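Local coordinates for protein transcriptional repressor, TetR family (Thermus thermophilus, PDB 3ANP) that represses fatty acid degradation genes, probably by binding their regulatory DNA, and binds acyl-CoA such as lauroyl-CoA, at residues Y52-L65 and R118-L131. Numbering follows the deposited sequence.
Sequences YKEAVLLDYGSQLL and RARAAFEALPLGDL. With DCC (dodecyl-coa), chain E.
With CG tucked between its backbone N and carbonyl carbon (chi1 45°), Tyr52 lays its ring under the side chain of Arg118, whose chain, bent at chi3, runs along the ring face from the hydroxyl toward CB. Guanidinium and ring lie almost parallel, planes 7° apart, with Arg118 CZ 3.6 Å from the Tyr52 ring centroid: a flat stack with cation-pi character, to which Arg118 CD adds a CH-pi contact. Arg118 NH2 also forms a salt bridge to Glu54 OE1 (3.3 Å), a pair further joined by a water, while Arg118 NE is held by Glu110. A second water links Tyr52 OH to Arg118 O. An alanine in place of Tyr52 would probably leave the guanidinium without its stacking face, freer to swing, and the Arg118 carbonyl without this water link.

Further along, Leu58 sets CD2 3.9 Å from both Ala122 CB and Leu126 CD1. Gly61 makes room for Leu126: CD2 of that leucine sits 3.5 Å from Gly61 C. Ser62 OG then donates to Ala125 O (2.6 Å), gripping the last turn of its helix, and Leu65 CD2 presses tightly on Pro127 CD (3.4 Å).

The 54-65 part of helix 54-77, which, as in other TetR repressors, probably links the DNA-binding part to the ligand-binding core, thus runs at 24° to the 118-125 part of helix 116-125, whose other side, with Ala119 and Phe123, lines the acyl-CoA pocket; helix 151-172 touches Phe123 through Arg156 and Leu128 through Ala159 and Tyr162.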
ATOM      1  N   TYR A  52      15.508 -17.912   1.941  1.00 15.15           N
ATOM      2  CA  TYR A  52      15.717 -16.682   2.698  1.00 16.55           C
ATOM      3  C   TYR A  52      14.776 -16.754   3.897  1.00 15.05           C
ATOM      4  O   TYR A  52      13.733 -17.400   3.815  1.00 17.37           O
ATOM      5  CB  TYR A  52      15.465 -15.428   1.819  1.00 17.55           C
ATOM      6  CG  TYR A  52      14.222 -15.469   0.952  1.00 18.24           C
ATOM      7  CD1 TYR A  52      13.019 -14.898   1.380  1.00 19.35           C
ATOM      8  CD2 TYR A  52      14.254 -16.075  -0.306  1.00 17.42           C
ATOM      9  CE1 TYR A  52      11.872 -14.927   0.572  1.00 17.32           C
ATOM     10  CE2 TYR A  52      13.126 -16.121  -1.107  1.00 18.03           C
ATOM     11  CZ  TYR A  52      11.935 -15.546  -0.666  1.00 21.44           C
ATOM     12  OH  TYR A  52      10.823 -15.617  -1.463  1.00 23.82           O
ATOM     13  N   LYS A  53      15.158 -16.125   5.009  1.00 15.68           N
ATOM     14  CA  LYS A  53      14.361 -16.172   6.247  1.00 16.48           C
ATOM     15  C   LYS A  53      12.882 -15.797   6.094  1.00 17.88           C
ATOM     16  O   LYS A  53      12.017 -16.388   6.759  1.00 14.94           O
ATOM     17  CB  LYS A  53      14.999 -15.289   7.326  1.00 18.01           C
ATOM     18  CG  LYS A  53      16.281 -15.850   7.970  1.00 16.54           C
ATOM     19  CD  LYS A  53      17.022 -14.777   8.779  1.00 16.64           C
ATOM     20  CE  LYS A  53      16.103 -14.096   9.807  1.00 14.23           C
ATOM     21  NZ  LYS A  53      16.797 -12.956  10.504  1.00 13.90           N
ATOM     22  N   GLU A  54      12.586 -14.828   5.224  1.00 16.25           N
ATOM     23  CA  GLU A  54      11.203 -14.387   5.026  1.00 15.61           C
ATOM     24  C   GLU A  54      10.309 -15.465   4.428  1.00 15.66           C
ATOM     25  O   GLU A  54       9.080 -15.416   4.563  1.00 14.35           O
ATOM     26  CB  GLU A  54      11.150 -13.143   4.125  1.00 16.05           C
ATOM     27  CG  GLU A  54      11.660 -11.866   4.764  1.00 18.03           C
ATOM     28  CD  GLU A  54      13.170 -11.822   4.902  1.00 20.18           C
ATOM     29  OE1 GLU A  54      13.869 -12.654   4.284  1.00 20.30           O
ATOM     30  OE2 GLU A  54      13.658 -10.939   5.628  1.00 23.96           O
ATOM     31  N   ALA A  55      10.915 -16.429   3.738  1.00 14.01           N
ATOM     32  CA  ALA A  55      10.129 -17.494   3.145  1.00 12.47           C
ATOM     33  C   ALA A  55       9.430 -18.269   4.273  1.00 13.19           C
ATOM     34  O   ALA A  55       8.363 -18.840   4.069  1.00 18.09           O
ATOM     35  CB  ALA A  55      11.030 -18.431   2.303  1.00 13.81           C
ATOM     36  N   VAL A  56      10.030 -18.293   5.461  1.00 15.54           N
ATOM     37  CA  VAL A  56       9.388 -18.979   6.590  1.00 14.62           C
ATOM     38  C   VAL A  56       8.123 -18.197   6.957  1.00 15.45           C
ATOM     39  O   VAL A  56       7.043 -18.776   7.123  1.00 16.23           O
ATOM     40  CB  VAL A  56      10.313 -19.050   7.848  1.00 16.17           C
ATOM     41  CG1 VAL A  56       9.535 -19.625   9.028  1.00 17.78           C
ATOM     42  CG2 VAL A  56      11.544 -19.935   7.563  1.00 14.43           C
ATOM     43  N   LEU A  57       8.249 -16.876   7.078  1.00 13.42           N
ATOM     44  CA  LEU A  57       7.097 -16.047   7.428  1.00 14.68           C
ATOM     45  C   LEU A  57       5.990 -16.150   6.375  1.00 15.12           C
ATOM     46  O   LEU A  57       4.807 -16.128   6.708  1.00 16.45           O
ATOM     47  CB  LEU A  57       7.529 -14.586   7.601  1.00 15.48           C
ATOM     48  CG  LEU A  57       8.612 -14.313   8.650  1.00 16.25           C
ATOM     49  CD1 LEU A  57       9.014 -12.836   8.578  1.00 19.49           C
ATOM     50  CD2 LEU A  57       8.102 -14.674  10.062  1.00 15.25           C
ATOM     51  N   LEU A  58       6.359 -16.268   5.102  1.00 14.32           N
ATOM     52  CA  LEU A  58       5.340 -16.389   4.066  1.00 15.24           C
ATOM     53  C   LEU A  58       4.556 -17.674   4.269  1.00 15.77           C
ATOM     54  O   LEU A  58       3.349 -17.701   4.072  1.00 15.80           O
ATOM     55  CB  LEU A  58       5.961 -16.385   2.678  1.00 18.00           C
ATOM     56  CG  LEU A  58       6.590 -15.044   2.287  1.00 14.92           C
ATOM     57  CD1 LEU A  58       7.186 -15.192   0.894  1.00 16.58           C
ATOM     58  CD2 LEU A  58       5.546 -13.922   2.318  1.00 13.70           C
ATOM     59  N   ASP A  59       5.242 -18.745   4.654  1.00 16.52           N
ATOM     60  CA  ASP A  59       4.555 -20.011   4.907  1.00 15.67           C
ATOM     61  C   ASP A  59       3.514 -19.814   6.013  1.00 14.26           C
ATOM     62  O   ASP A  59       2.391 -20.322   5.919  1.00 12.82           O
ATOM     63  CB  ASP A  59       5.558 -21.092   5.323  1.00 20.05           C
ATOM     64  CG  ASP A  59       5.931 -22.026   4.170  1.00 28.45           C
ATOM     65  OD1 ASP A  59       5.648 -21.678   2.998  1.00 27.30           O
ATOM     66  OD2 ASP A  59       6.513 -23.103   4.436  1.00 25.75           O
ATOM     67  N   TYR A  60       3.891 -19.079   7.059  1.00 14.30           N
ATOM     68  CA  TYR A  60       2.967 -18.807   8.173  1.00 15.65           C
ATOM     69  C   TYR A  60       1.795 -17.979   7.672  1.00 15.86           C
ATOM     70  O   TYR A  60       0.635 -18.285   7.954  1.00 15.63           O
ATOM     71  CB  TYR A  60       3.670 -18.037   9.291  1.00 15.59           C
ATOM     72  CG  TYR A  60       2.803 -17.775  10.513  1.00 19.06           C
ATOM     73  CD1 TYR A  60       2.971 -16.616  11.273  1.00 21.24           C
ATOM     74  CD2 TYR A  60       1.841 -18.699  10.928  1.00 20.14           C
ATOM     75  CE1 TYR A  60       2.200 -16.382  12.422  1.00 21.59           C
ATOM     76  CE2 TYR A  60       1.064 -18.470  12.071  1.00 23.25           C
ATOM     77  CZ  TYR A  60       1.255 -17.311  12.809  1.00 25.10           C
ATOM     78  OH  TYR A  60       0.499 -17.093  13.937  1.00 26.96           O
ATOM     79  N   GLY A  61       2.099 -16.916   6.934  1.00 16.09           N
ATOM     80  CA  GLY A  61       1.040 -16.078   6.394  1.00 16.32           C
ATOM     81  C   GLY A  61       0.060 -16.870   5.545  1.00 13.57           C
ATOM     82  O   GLY A  61      -1.156 -16.652   5.618  1.00 14.22           O
ATOM     83  N   SER A  62       0.570 -17.791   4.731  1.00 14.63           N
ATOM     84  CA  SER A  62      -0.294 -18.612   3.881  1.00 17.40           C
ATOM     85  C   SER A  62      -1.202 -19.479   4.743  1.00 18.86           C
ATOM     86  O   SER A  62      -2.377 -19.686   4.411  1.00 18.50           O
ATOM     87  CB  SER A  62       0.543 -19.514   2.954  1.00 20.93           C
ATOM     88  OG  SER A  62       1.299 -18.714   2.067  1.00 22.69           O
ATOM     89  N   GLN A  63      -0.656 -19.988   5.845  1.00 16.44           N
ATOM     90  CA  GLN A  63      -1.449 -20.802   6.780  1.00 15.46           C
ATOM     91  C   GLN A  63      -2.554 -19.931   7.377  1.00 15.72           C
ATOM     92  O   GLN A  63      -3.721 -20.333   7.452  1.00 17.36           O
ATOM     93  CB  GLN A  63      -0.572 -21.329   7.930  1.00 16.22           C
ATOM     94  CG  GLN A  63      -1.390 -21.969   9.083  1.00 17.33           C
ATOM     95  CD  GLN A  63      -0.577 -22.133  10.381  1.00 26.73           C
ATOM     96  OE1 GLN A  63       0.657 -22.137  10.353  1.00 22.79           O
ATOM     97  NE2 GLN A  63      -1.274 -22.288  11.516  1.00 23.37           N
ATOM     98  N   LEU A  64      -2.191 -18.733   7.822  1.00 16.78           N
ATOM     99  CA  LEU A  64      -3.190 -17.845   8.412  1.00 16.88           C
ATOM    100  C   LEU A  64      -4.296 -17.538   7.397  1.00 17.48           C
ATOM    101  O   LEU A  64      -5.492 -17.624   7.707  1.00 13.68           O
ATOM    102  CB  LEU A  64      -2.530 -16.549   8.890  1.00 14.99           C
ATOM    103  CG  LEU A  64      -1.544 -16.617  10.068  1.00 15.11           C
ATOM    104  CD1 LEU A  64      -0.927 -15.225  10.276  1.00 17.07           C
ATOM    105  CD2 LEU A  64      -2.267 -17.058  11.347  1.00 19.47           C
ATOM    106  N   LEU A  65      -3.902 -17.197   6.172  1.00 16.69           N
ATOM    107  CA  LEU A  65      -4.889 -16.884   5.148  1.00 15.86           C
ATOM    108  C   LEU A  65      -5.776 -18.096   4.830  1.00 15.81           C
ATOM    109  O   LEU A  65      -6.970 -17.941   4.594  1.00 17.84           O
ATOM    110  CB  LEU A  65      -4.201 -16.393   3.873  1.00 13.34           C
ATOM    111  CG  LEU A  65      -5.168 -16.036   2.735  1.00 19.21           C
ATOM    112  CD1 LEU A  65      -6.036 -14.849   3.173  1.00 20.51           C
ATOM    113  CD2 LEU A  65      -4.393 -15.676   1.463  1.00 19.21           C
ATOM    114  N   ARG A 118      10.901 -12.128  -5.798  1.00 15.44           N
ATOM    115  CA  ARG A 118      10.516 -12.306  -4.402  1.00 20.34           C
ATOM    116  C   ARG A 118       9.217 -11.583  -4.070  1.00 20.68           C
ATOM    117  O   ARG A 118       8.418 -12.093  -3.280  1.00 17.66           O
ATOM    118  CB  ARG A 118      11.636 -11.847  -3.471  1.00 22.32           C
ATOM    119  CG  ARG A 118      12.630 -12.973  -3.232  1.00 25.13           C
ATOM    120  CD  ARG A 118      13.808 -12.604  -2.376  1.00 21.87           C
ATOM    121  NE  ARG A 118      13.463 -12.145  -1.035  1.00 17.90           N
ATOM    122  CZ  ARG A 118      14.340 -12.092  -0.041  1.00 19.72           C
ATOM    123  NH1 ARG A 118      15.593 -12.494  -0.245  1.00 18.62           N
ATOM    124  NH2 ARG A 118      13.995 -11.587   1.129  1.00 18.40           N
ATOM    125  N   ALA A 119       8.993 -10.413  -4.673  1.00 19.01           N
ATOM    126  CA  ALA A 119       7.749  -9.677  -4.421  1.00 19.03           C
ATOM    127  C   ALA A 119       6.597 -10.508  -4.951  1.00 18.08           C
ATOM    128  O   ALA A 119       5.552 -10.616  -4.309  1.00 17.94           O
ATOM    129  CB  ALA A 119       7.757  -8.302  -5.118  1.00 17.70           C
ATOM    130  N   ARG A 120       6.792 -11.095  -6.130  1.00 18.29           N
ATOM    131  CA  ARG A 120       5.771 -11.931  -6.744  1.00 18.43           C
ATOM    132  C   ARG A 120       5.505 -13.166  -5.891  1.00 18.50           C
ATOM    133  O   ARG A 120       4.368 -13.601  -5.743  1.00 17.29           O
ATOM    134  CB  ARG A 120       6.206 -12.375  -8.141  1.00 23.99           C
ATOM    135  CG  ARG A 120       5.107 -13.091  -8.893  1.00 27.73           C
ATOM    136  CD  ARG A 120       5.575 -13.574 -10.258  1.00 35.43           C
ATOM    137  NE  ARG A 120       4.456 -14.106 -11.033  1.00 44.75           N
ATOM    138  CZ  ARG A 120       3.524 -13.358 -11.617  1.00 43.60           C
ATOM    139  NH1 ARG A 120       3.573 -12.037 -11.526  1.00 47.17           N
ATOM    140  NH2 ARG A 120       2.537 -13.932 -12.285  1.00 48.06           N
ATOM    141  N   ALA A 121       6.568 -13.747  -5.350  1.00 18.97           N
ATOM    142  CA  ALA A 121       6.430 -14.921  -4.490  1.00 19.89           C
ATOM    143  C   ALA A 121       5.585 -14.566  -3.257  1.00 15.82           C
ATOM    144  O   ALA A 121       4.716 -15.330  -2.848  1.00 16.76           O
ATOM    145  CB  ALA A 121       7.808 -15.404  -4.049  1.00 16.75           C
ATOM    146  N   ALA A 122       5.856 -13.410  -2.665  1.00 16.96           N
ATOM    147  CA  ALA A 122       5.113 -12.993  -1.478  1.00 17.77           C
ATOM    148  C   ALA A 122       3.646 -12.808  -1.853  1.00 17.38           C
ATOM    149  O   ALA A 122       2.745 -13.274  -1.159  1.00 14.56           O
ATOM    150  CB  ALA A 122       5.685 -11.690  -0.933  1.00 16.57           C
ATOM    151  N   PHE A 123       3.417 -12.144  -2.980  1.00 12.88           N
ATOM    152  CA  PHE A 123       2.064 -11.891  -3.431  1.00 15.30           C
ATOM    153  C   PHE A 123       1.273 -13.183  -3.635  1.00 15.21           C
ATOM    154  O   PHE A 123       0.107 -13.277  -3.235  1.00 16.75           O
ATOM    155  CB  PHE A 123       2.085 -11.110  -4.749  1.00 16.75           C
ATOM    156  CG  PHE A 123       0.743 -10.596  -5.149  1.00 17.04           C
ATOM    157  CD1 PHE A 123       0.279  -9.380  -4.648  1.00 14.74           C
ATOM    158  CD2 PHE A 123      -0.082 -11.340  -5.981  1.00 21.55           C
ATOM    159  CE1 PHE A 123      -0.999  -8.912  -4.973  1.00 18.15           C
ATOM    160  CE2 PHE A 123      -1.364 -10.882  -6.314  1.00 21.70           C
ATOM    161  CZ  PHE A 123      -1.821  -9.666  -5.807  1.00 20.01           C
ATOM    162  N   GLU A 124       1.900 -14.181  -4.257  1.00 14.81           N
ATOM    163  CA  GLU A 124       1.213 -15.443  -4.515  1.00 16.65           C
ATOM    164  C   GLU A 124       0.966 -16.261  -3.254  1.00 15.89           C
ATOM    165  O   GLU A 124       0.018 -17.044  -3.196  1.00 17.81           O
ATOM    166  CB  GLU A 124       1.995 -16.290  -5.517  1.00 22.95           C
ATOM    167  CG  GLU A 124       2.064 -15.669  -6.910  1.00 33.00           C
ATOM    168  CD  GLU A 124       2.707 -16.595  -7.912  1.00 38.54           C
ATOM    169  OE1 GLU A 124       2.165 -17.699  -8.120  1.00 47.16           O
ATOM    170  OE2 GLU A 124       3.749 -16.229  -8.489  1.00 42.61           O
ATOM    171  N   ALA A 125       1.810 -16.076  -2.249  1.00 18.17           N
ATOM    172  CA  ALA A 125       1.640 -16.809  -0.999  1.00 18.92           C
ATOM    173  C   ALA A 125       0.557 -16.186  -0.119  1.00 18.47           C
ATOM    174  O   ALA A 125       0.077 -16.828   0.811  1.00 17.63           O
ATOM    175  CB  ALA A 125       2.953 -16.837  -0.234  1.00 19.75           C
ATOM    176  N   LEU A 126       0.165 -14.947  -0.419  1.00 15.61           N
ATOM    177  CA  LEU A 126      -0.818 -14.239   0.406  1.00 14.22           C
ATOM    178  C   LEU A 126      -1.940 -13.611  -0.438  1.00 16.37           C
ATOM    179  O   LEU A 126      -2.199 -12.405  -0.343  1.00 16.48           O
ATOM    180  CB  LEU A 126      -0.094 -13.131   1.189  1.00 15.26           C
ATOM    181  CG  LEU A 126       1.177 -13.526   1.965  1.00 17.07           C
ATOM    182  CD1 LEU A 126       1.994 -12.283   2.361  1.00 12.67           C
ATOM    183  CD2 LEU A 126       0.752 -14.311   3.223  1.00 15.89           C
ATOM    184  N   PRO A 127      -2.646 -14.426  -1.235  1.00 17.66           N
ATOM    185  CA  PRO A 127      -3.726 -13.930  -2.098  1.00 17.34           C
ATOM    186  C   PRO A 127      -5.029 -13.513  -1.401  1.00 17.32           C
ATOM    187  O   PRO A 127      -6.086 -14.104  -1.615  1.00 16.83           O
ATOM    188  CB  PRO A 127      -3.930 -15.090  -3.064  1.00 18.48           C
ATOM    189  CG  PRO A 127      -3.755 -16.274  -2.143  1.00 17.82           C
ATOM    190  CD  PRO A 127      -2.501 -15.887  -1.372  1.00 14.77           C
ATOM    191  N   LEU A 128      -4.951 -12.470  -0.592  1.00 15.66           N
ATOM    192  CA  LEU A 128      -6.129 -11.965   0.111  1.00 15.55           C
ATOM    193  C   LEU A 128      -7.131 -11.365  -0.882  1.00 15.48           C
ATOM    194  O   LEU A 128      -8.349 -11.481  -0.703  1.00 14.50           O
ATOM    195  CB  LEU A 128      -5.706 -10.896   1.121  1.00 13.52           C
ATOM    196  CG  LEU A 128      -6.826 -10.169   1.879  1.00 15.89           C
ATOM    197  CD1 LEU A 128      -7.706 -11.200   2.619  1.00 13.94           C
ATOM    198  CD2 LEU A 128      -6.191  -9.157   2.850  1.00 14.45           C
ATOM    199  N   GLY A 129      -6.619 -10.719  -1.926  1.00 13.65           N
ATOM    200  CA  GLY A 129      -7.495 -10.127  -2.928  1.00 14.23           C
ATOM    201  C   GLY A 129      -8.513 -11.115  -3.479  1.00 16.99           C
ATOM    202  O   GLY A 129      -9.704 -10.797  -3.612  1.00 15.44           O
ATOM    203  N   ASP A 130      -8.045 -12.318  -3.803  1.00 15.53           N
ATOM    204  CA  ASP A 130      -8.915 -13.354  -4.339  1.00 16.19           C
ATOM    205  C   ASP A 130      -9.932 -13.861  -3.308  1.00 16.49           C
ATOM    206  O   ASP A 130     -11.063 -14.193  -3.668  1.00 17.17           O
ATOM    207  CB  ASP A 130      -8.087 -14.518  -4.905  1.00 18.57           C
ATOM    208  CG  ASP A 130      -7.299 -14.128  -6.152  1.00 22.22           C
ATOM    209  OD1 ASP A 130      -7.671 -13.146  -6.834  1.00 20.78           O
ATOM    210  OD2 ASP A 130      -6.304 -14.811  -6.459  1.00 25.80           O
ATOM    211  N   LEU A 131      -9.546 -13.929  -2.032  1.00 14.25           N
ATOM    212  CA  LEU A 131     -10.503 -14.346  -0.999  1.00 16.40           C
ATOM    213  C   LEU A 131     -11.627 -13.283  -0.918  1.00 16.85           C
ATOM    214  O   LEU A 131     -12.825 -13.601  -0.822  1.00 15.19           O
ATOM    215  CB  LEU A 131      -9.794 -14.476   0.367  1.00 16.82           C
ATOM    216  CG  LEU A 131     -10.717 -14.758   1.574  1.00 19.53           C
ATOM    217  CD1 LEU A 131     -11.630 -15.936   1.259  1.00 17.58           C
ATOM    218  CD2 LEU A 131      -9.883 -15.059   2.830  1.00 15.77           C
TER
HETATM  219  C2  DCC E1000      -2.312 -14.868 -18.161  1.00 89.70           C
HETATM  220  C4  DCC E1000      -3.798 -13.584 -16.941  1.00 87.58           C
HETATM  221  C5  DCC E1000      -4.188 -14.712 -16.233  1.00 88.86           C
HETATM  222  C6  DCC E1000      -3.589 -15.927 -16.542  1.00 90.02           C
HETATM  223  C8  DCC E1000      -5.301 -13.024 -15.505  1.00 86.57           C
HETATM  224  C10 DCC E1000      -2.626 -11.971   5.331  1.00 31.01           C
HETATM  225  C11 DCC E1000      -1.967 -12.470   6.619  1.00 33.30           C
HETATM  226  C12 DCC E1000      -2.905 -13.401   7.389  1.00 40.65           C
HETATM  227  N9  DCC E1000      -4.504 -12.562 -16.466  1.00 84.62           N
HETATM  228  N7  DCC E1000      -5.114 -14.333 -15.358  1.00 88.49           N
HETATM  229  N3  DCC E1000      -2.863 -13.697 -17.894  1.00 88.95           N
HETATM  230  N1  DCC E1000      -2.659 -15.964 -17.507  1.00 90.22           N
HETATM  231  N6  DCC E1000      -3.931 -17.034 -15.888  1.00 90.40           N
HETATM  232  C1' DCC E1000      -4.429 -11.159 -16.934  1.00 79.00           C
HETATM  233  C2' DCC E1000      -4.998 -10.196 -15.896  1.00 77.10           C
HETATM  234  O2' DCC E1000      -6.425 -10.282 -15.888  1.00 77.59           O
HETATM  235  C3' DCC E1000      -4.569  -8.893 -16.567  1.00 74.77           C
HETATM  236  O3' DCC E1000      -5.462  -8.575 -17.638  1.00 77.75           O
HETATM  237  C4' DCC E1000      -3.194  -9.255 -17.135  1.00 70.26           C
HETATM  238  O4' DCC E1000      -3.077 -10.685 -17.016  1.00 73.25           O
HETATM  239  C5' DCC E1000      -2.121  -8.558 -16.296  1.00 59.98           C
HETATM  240  O5' DCC E1000      -2.270  -8.898 -14.916  1.00 47.41           O
HETATM  241  P1  DCC E1000      -1.574  -8.003 -13.772  1.00 39.40           P
HETATM  242  O11 DCC E1000      -1.798  -6.568 -14.051  1.00 37.82           O
HETATM  243  O12 DCC E1000      -1.986  -8.543 -12.457  1.00 41.68           O
HETATM  244  O6  DCC E1000      -0.003  -8.293 -13.973  1.00 36.21           O
HETATM  245  P2  DCC E1000       0.717  -9.540 -13.255  1.00 34.11           P
HETATM  246  O21 DCC E1000       1.789  -9.731 -14.260  1.00 33.65           O
HETATM  247  O22 DCC E1000      -0.475 -10.402 -13.101  1.00 35.84           O
HETATM  248  O7  DCC E1000       1.184  -8.663 -11.987  1.00 30.73           O
HETATM  249  CPA DCC E1000       0.402  -8.585 -10.793  1.00 24.21           C
HETATM  250  CPB DCC E1000       1.298  -8.815  -9.573  1.00 24.22           C
HETATM  251  CP8 DCC E1000       2.575  -7.982  -9.719  1.00 21.19           C
HETATM  252  CP7 DCC E1000       1.650 -10.301  -9.474  1.00 25.19           C
HETATM  253  CP9 DCC E1000       0.549  -8.387  -8.309  1.00 24.55           C
HETATM  254  OP3 DCC E1000       2.267  -6.586  -9.699  1.00 19.49           O
HETATM  255  CP6 DCC E1000       3.556  -8.317  -8.593  1.00 21.28           C
HETATM  256  OP2 DCC E1000       4.333  -9.264  -8.701  1.00 21.24           O
HETATM  257  NP2 DCC E1000       3.492  -7.531  -7.521  1.00 20.16           N
HETATM  258  CP5 DCC E1000       4.376  -7.734  -6.362  1.00 20.48           C
HETATM  259  CP4 DCC E1000       3.690  -7.235  -5.089  1.00 20.11           C
HETATM  260  CP3 DCC E1000       3.373  -5.741  -5.185  1.00 21.38           C
HETATM  261  OP1 DCC E1000       2.792  -5.282  -6.166  1.00 23.64           O
HETATM  262  NP1 DCC E1000       3.760  -5.007  -4.144  1.00 25.10           N
HETATM  263  CP2 DCC E1000       3.533  -3.555  -4.100  1.00 21.81           C
HETATM  264  CP1 DCC E1000       2.049  -3.263  -3.856  1.00 20.26           C
HETATM  265  S   DCC E1000       1.490  -3.718  -2.173  1.00 22.38           S
HETATM  266  P3  DCC E1000      -5.921  -7.046 -17.845  1.00 79.22           P
HETATM  267  O31 DCC E1000      -7.257  -6.776 -17.265  1.00 79.35           O
HETATM  268  O32 DCC E1000      -4.771  -6.132 -17.186  1.00 79.46           O
HETATM  269  O33 DCC E1000      -5.869  -6.789 -19.433  1.00 80.95           O
HETATM  270  CA1 DCC E1000       0.872  -5.341  -2.401  1.00 17.30           C
HETATM  271  CA2 DCC E1000      -0.034  -5.944  -1.325  1.00 18.51           C
HETATM  272  OA1 DCC E1000       1.166  -5.988  -3.405  1.00 19.89           O
HETATM  273  CA3 DCC E1000      -0.806  -7.147  -1.871  1.00 16.33           C
HETATM  274  CA4 DCC E1000      -1.789  -7.716  -0.844  1.00 19.60           C
HETATM  275  CA5 DCC E1000      -1.089  -8.232   0.415  1.00 18.32           C
HETATM  276  CA6 DCC E1000      -2.086  -8.993   1.293  1.00 19.51           C
HETATM  277  CA7 DCC E1000      -1.398  -9.600   2.517  1.00 18.92           C
HETATM  278  CA8 DCC E1000      -2.371 -10.467   3.319  1.00 22.30           C
HETATM  279  CA9 DCC E1000      -1.698 -11.012   4.582  1.00 24.20           C
HETATM  280  O   HOH W   1       9.266 -13.615  -1.233  1.00 17.21           O
HETATM  281  O   HOH W   2      16.458 -11.686   3.024  1.00 31.80           O